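Local coordinates for protein indole-3-pyruvate decarboxylase (Azospirillum brasilense, PDB 2NXW) that decarboxylates indole-3-pyruvate to indole-3-acetaldehyde on the way to auxin, and acts on phenylpyruvate too, using thiamine diphosphate and magnesium, at residues L31-I42 / L60-V71. Sequence-based numbering, arbitrary orientation.
With TPP (thiamine diphosphate), chain I.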
loop_
_atom_site.group_PDB
_atom_site.type_symbol
_atom_site.label_atom_id
_atom_site.label_comp_id
_atom_site.label_asym_id
_atom_site.label_seq_id
_atom_site.Cartn_x
_atom_site.Cartn_y
_atom_site.Cartn_z
ATOM N N LEU A 31 23.198 -15.664 22.674
ATOM C CA LEU A 31 22.821 -16.618 21.635
ATOM C C LEU A 31 23.202 -18.032 22.074
ATOM O O LEU A 31 22.414 -18.968 21.933
ATOM C CB LEU A 31 23.513 -16.257 20.314
ATOM C CG LEU A 31 22.969 -14.976 19.671
ATOM C CD1 LEU A 31 23.946 -14.437 18.638
ATOM C CD2 LEU A 31 21.593 -15.269 19.063
ATOM N N LYS A 32 24.403 -18.177 22.623
ATOM C CA LYS A 32 24.855 -19.477 23.094
ATOM C C LYS A 32 23.954 -19.971 24.231
ATOM O O LYS A 32 23.639 -21.164 24.307
ATOM C CB LYS A 32 26.310 -19.397 23.559
ATOM C CG LYS A 32 26.869 -20.748 23.967
ATOM C CD LYS A 32 28.311 -20.652 24.395
ATOM C CE LYS A 32 28.835 -22.026 24.786
ATOM N NZ LYS A 32 30.252 -21.980 25.232
ATOM N N ASP A 33 23.526 -19.054 25.103
ATOM C CA ASP A 33 22.637 -19.402 26.221
ATOM C C ASP A 33 21.326 -19.982 25.713
ATOM O O ASP A 33 20.672 -20.775 26.393
ATOM C CB ASP A 33 22.272 -18.174 27.066
ATOM C CG ASP A 33 23.432 -17.626 27.860
ATOM O OD1 ASP A 33 24.386 -18.378 28.155
ATOM O OD2 ASP A 33 23.364 -16.427 28.207
ATOM N N ARG A 34 20.936 -19.560 24.515
ATOM C CA ARG A 34 19.695 -20.004 23.908
ATOM C C ARG A 34 19.849 -21.174 22.944
ATOM O O ARG A 34 18.912 -21.515 22.219
ATOM C CB ARG A 34 19.023 -18.813 23.231
ATOM C CG ARG A 34 18.517 -17.800 24.259
ATOM C CD ARG A 34 18.142 -16.464 23.641
ATOM N NE ARG A 34 17.483 -15.601 24.622
ATOM C CZ ARG A 34 18.107 -14.959 25.606
ATOM N NH1 ARG A 34 19.425 -15.063 25.750
ATOM N NH2 ARG A 34 17.395 -14.239 26.469
ATOM N N GLY A 35 21.033 -21.780 22.936
ATOM C CA GLY A 35 21.261 -22.944 22.103
ATOM C C GLY A 35 22.004 -22.806 20.790
ATOM O O GLY A 35 22.288 -23.821 20.156
ATOM N N ALA A 36 22.330 -21.585 20.378
ATOM C CA ALA A 36 23.040 -21.391 19.120
ATOM C C ALA A 36 24.334 -22.191 19.155
ATOM O O ALA A 36 25.023 -22.236 20.187
ATOM C CB ALA A 36 23.333 -19.921 18.904
ATOM N N GLN A 37 24.679 -22.812 18.030
ATOM C CA GLN A 37 25.869 -23.651 17.962
ATOM C C GLN A 37 26.982 -23.138 17.061
ATOM O O GLN A 37 28.086 -23.682 17.053
ATOM C CB GLN A 37 25.472 -25.057 17.514
ATOM C CG GLN A 37 24.497 -25.738 18.462
ATOM C CD GLN A 37 24.028 -27.086 17.960
ATOM O OE1 GLN A 37 23.405 -27.189 16.905
ATOM N NE2 GLN A 37 24.319 -28.132 18.721
ATOM N N ALA A 38 26.698 -22.094 16.292
ATOM C CA ALA A 38 27.700 -21.545 15.399
ATOM C C ALA A 38 27.208 -20.225 14.853
ATOM O O ALA A 38 26.050 -19.868 15.021
ATOM C CB ALA A 38 27.945 -22.512 14.246
ATOM N N MET A 39 28.112 -19.494 14.227
ATOM C CA MET A 39 27.739 -18.256 13.581
ATOM C C MET A 39 28.345 -18.305 12.200
ATOM O O MET A 39 29.555 -18.501 12.036
ATOM C CB MET A 39 28.256 -17.030 14.317
ATOM C CG MET A 39 27.730 -15.749 13.654
ATOM S SD MET A 39 27.950 -14.287 14.655
ATOM C CE MET A 39 29.685 -14.259 14.645
ATOM N N PHE A 40 27.486 -18.180 11.201
ATOM C CA PHE A 40 27.920 -18.179 9.814
ATOM C C PHE A 40 27.977 -16.725 9.376
ATOM O O PHE A 40 27.176 -15.910 9.829
ATOM C CB PHE A 40 26.908 -18.937 8.948
ATOM C CG PHE A 40 26.752 -20.372 9.332
ATOM C CD1 PHE A 40 27.614 -21.346 8.809
ATOM C CD2 PHE A 40 25.778 -20.753 10.243
ATOM C CE1 PHE A 40 27.495 -22.676 9.197
ATOM C CE2 PHE A 40 25.651 -22.080 10.640
ATOM C CZ PHE A 40 26.515 -23.048 10.114
ATOM N N GLY A 41 28.918 -16.383 8.506
ATOM C CA GLY A 41 28.957 -15.006 8.051
ATOM C C GLY A 41 29.996 -14.640 7.028
ATOM O O GLY A 41 30.882 -15.432 6.712
ATOM N N ILE A 42 29.849 -13.438 6.478
ATOM C CA ILE A 42 30.816 -12.875 5.543
ATOM C C ILE A 42 31.012 -11.449 6.050
ATOM O O ILE A 42 30.055 -10.690 6.204
ATOM C CB ILE A 42 30.318 -12.865 4.067
ATOM C CG1 ILE A 42 30.303 -14.299 3.527
ATOM C CG2 ILE A 42 31.273 -12.026 3.207
ATOM C CD1 ILE A 42 29.574 -14.457 2.209
ATOM N N LEU A 60 31.123 -18.607 19.914
ATOM C CA LEU A 60 30.401 -19.453 18.972
ATOM C C LEU A 60 31.388 -19.725 17.849
ATOM O O LEU A 60 32.144 -18.838 17.453
ATOM C CB LEU A 60 29.179 -18.740 18.377
ATOM C CG LEU A 60 27.956 -18.437 19.242
ATOM C CD1 LEU A 60 26.917 -17.715 18.390
ATOM C CD2 LEU A 60 27.381 -19.723 19.813
ATOM N N PRO A 61 31.424 -20.963 17.345
ATOM C CA PRO A 61 32.338 -21.296 16.253
ATOM C C PRO A 61 31.989 -20.365 15.092
ATOM O O PRO A 61 30.811 -20.217 14.756
ATOM C CB PRO A 61 31.991 -22.749 15.955
ATOM C CG PRO A 61 31.612 -23.277 17.307
ATOM C CD PRO A 61 30.754 -22.167 17.868
ATOM N N LEU A 62 33.000 -19.745 14.492
ATOM C CA LEU A 62 32.779 -18.822 13.381
ATOM C C LEU A 62 33.083 -19.484 12.042
ATOM O O LEU A 62 34.217 -19.883 11.782
ATOM C CB LEU A 62 33.654 -17.577 13.562
ATOM C CG LEU A 62 33.644 -16.519 12.455
ATOM C CD1 LEU A 62 32.268 -15.872 12.360
ATOM C CD2 LEU A 62 34.705 -15.463 12.761
ATOM N N HIS A 63 32.060 -19.587 11.192
ATOM C CA HIS A 63 32.209 -20.217 9.885
ATOM C C HIS A 63 31.915 -19.243 8.766
ATOM O O HIS A 63 30.810 -18.699 8.687
ATOM C CB HIS A 63 31.243 -21.395 9.746
ATOM C CG HIS A 63 31.399 -22.433 10.805
ATOM N ND1 HIS A 63 32.628 -22.958 11.150
ATOM C CD2 HIS A 63 30.487 -23.055 11.586
ATOM C CE1 HIS A 63 32.463 -23.859 12.103
ATOM N NE2 HIS A 63 31.176 -23.939 12.386
ATOM N N THR A 64 32.888 -19.011 7.896
ATOM C CA THR A 64 32.628 -18.117 6.778
ATOM C C THR A 64 32.263 -18.929 5.549
ATOM O O THR A 64 32.591 -20.117 5.438
ATOM C CB THR A 64 33.833 -17.206 6.461
ATOM O OG1 THR A 64 34.978 -17.994 6.106
ATOM C CG2 THR A 64 34.161 -16.337 7.674
ATOM N N LEU A 65 31.525 -18.292 4.651
ATOM C CA LEU A 65 31.137 -18.929 3.407
ATOM C C LEU A 65 31.514 -17.987 2.272
ATOM O O LEU A 65 32.084 -16.927 2.507
ATOM C CB LEU A 65 29.640 -19.248 3.431
ATOM C CG LEU A 65 29.361 -20.373 4.440
ATOM C CD1 LEU A 65 27.877 -20.557 4.644
ATOM C CD2 LEU A 65 29.992 -21.670 3.934
ATOM N N SER A 66 31.220 -18.372 1.039
ATOM C CA SER A 66 31.584 -17.560 -0.104
ATOM C C SER A 66 30.650 -16.417 -0.462
ATOM O O SER A 66 31.102 -15.314 -0.779
ATOM C CB SER A 66 31.703 -18.448 -1.346
ATOM O OG SER A 66 32.699 -19.448 -1.175
ATOM N N HIS A 67 29.353 -16.695 -0.412
ATOM C CA HIS A 67 28.326 -15.735 -0.845
ATOM C C HIS A 67 27.226 -15.660 0.217
ATOM O O HIS A 67 26.889 -16.677 0.824
ATOM C CB HIS A 67 27.783 -16.255 -2.189
ATOM C CG HIS A 67 27.206 -15.206 -3.088
ATOM N ND1 HIS A 67 26.479 -15.533 -4.216
ATOM C CD2 HIS A 67 27.281 -13.853 -3.065
ATOM C CE1 HIS A 67 26.130 -14.424 -4.846
ATOM N NE2 HIS A 67 26.606 -13.392 -4.172
ATOM N N GLU A 68 26.658 -14.467 0.431
ATOM C CA GLU A 68 25.648 -14.312 1.484
ATOM C C GLU A 68 24.428 -15.234 1.423
ATOM O O GLU A 68 23.893 -15.600 2.473
ATOM C CB GLU A 68 25.196 -12.850 1.614
ATOM C CG GLU A 68 26.247 -11.930 2.252
ATOM C CD GLU A 68 27.320 -11.433 1.299
ATOM O OE1 GLU A 68 27.257 -11.716 0.079
ATOM O OE2 GLU A 68 28.248 -10.737 1.772
ATOM N N PRO A 69 23.952 -15.610 0.216
ATOM C CA PRO A 69 22.792 -16.510 0.228
ATOM C C PRO A 69 23.112 -17.749 1.066
ATOM O O PRO A 69 22.288 -18.190 1.874
ATOM C CB PRO A 69 22.602 -16.847 -1.256
ATOM C CG PRO A 69 22.964 -15.555 -1.921
ATOM C CD PRO A 69 24.242 -15.152 -1.158
ATOM N N ALA A 70 24.326 -18.280 0.892
ATOM C CA ALA A 70 24.755 -19.462 1.637
ATOM C C ALA A 70 24.859 -19.202 3.145
ATOM O O ALA A 70 24.627 -20.099 3.944
ATOM C CB ALA A 70 26.087 -19.958 1.090
ATOM N N VAL A 71 25.225 -17.983 3.531
ATOM C CA VAL A 71 25.300 -17.662 4.962
ATOM C C VAL A 71 23.904 -17.823 5.565
ATOM O O VAL A 71 23.721 -18.453 6.614
ATOM C CB VAL A 71 25.785 -16.216 5.172
ATOM C CG1 VAL A 71 25.637 -15.800 6.643
ATOM C CG2 VAL A 71 27.252 -16.104 4.738
HETATM N "N1'" TPP I . 29.599 -8.880 0.585
HETATM C "C2'" TPP I . 29.230 -8.186 -0.501
HETATM C CM2 TPP I . 28.067 -8.691 -1.346
HETATM N "N3'" TPP I . 29.868 -7.067 -0.850
HETATM C "C4'" TPP I . 30.924 -6.581 -0.122
HETATM N "N4'" TPP I . 31.517 -5.406 -0.486
HETATM C "C5'" TPP I . 31.375 -7.314 1.023
HETATM C "C6'" TPP I . 30.657 -8.482 1.352
HETATM C "C7'" TPP I . 32.584 -6.857 1.911
HETATM N N3 TPP I . 33.926 -6.821 1.174
HETATM C C2 TPP I . 34.373 -5.651 0.714
HETATM S S1 TPP I . 35.920 -6.041 0.018
HETATM C C5 TPP I . 35.906 -7.764 0.358
HETATM C C4 TPP I . 34.701 -7.927 1.028
HETATM C CM4 TPP I . 34.287 -9.305 1.571
HETATM C C6 TPP I . 36.957 -8.730 0.015
HETATM C C7 TPP I . 36.992 -8.958 -1.497
HETATM O O7 TPP I . 37.881 -10.034 -1.692
HETATM P PA TPP I . 38.305 -10.193 -3.208
HETATM O O1A TPP I . 37.132 -10.331 -4.136
HETATM O O2A TPP I . 39.183 -11.495 -3.254
HETATM O O3A TPP I . 39.218 -8.945 -3.740
HETATM P PB TPP I . 40.492 -8.427 -2.810
HETATM O O1B TPP I . 41.338 -9.643 -2.404
HETATM O O2B TPP I . 41.296 -7.485 -3.738
HETATM O O3B TPP I . 40.016 -7.676 -1.602
HETATM O O HOH W 1 28.249 -9.649 4.388
#
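Ile-42 reaches out from just past strand 39-41 into the turn that leads to helix 68-82. Its CB lies 3.8 Å from Glu-68 OE2. From there the side chain forks: CG2 stays beside that carboxylate and touches C6' of the thiamine diphosphate pyrimidine, while CG1, beside the backbone N (chi1 -72°), passes Leu-65 O at 3.3 Å and packs against Val-71 CG2. The tip, CD1, beds on the start of the helix, 3.3 Å from His-67 C. Glu-68 crosses this side chain at about a right angle; the bend at chi2 (82°) helps bring OE2 within 2.6 Å of N1' of the cofactor. OE1 is hydrogen-bonded to Asn-98 ND2, and a water bridges OE2 to Ile-42 O. The second subunit supplies further cofactor contacts.

Before Ile-42 and Leu-65 the two strands, 39-41 and 62-64, run parallel: Met-39 N donates to Pro-61 O, His-63 N to Met-39 O in a nearly straight bond (2.9 Å, 177°), and Gly-41 N to His-63 O. The Phe-40 and His-63 rings meet obliquely on one side of the sheet, Met-39 CE and Leu-62 CD1 on the other. Such a beta-alpha-beta unit, with a glutamate at the cofactor's N1', is characteristic of the pyrimidine-binding domain of thiamine diphosphate enzymes.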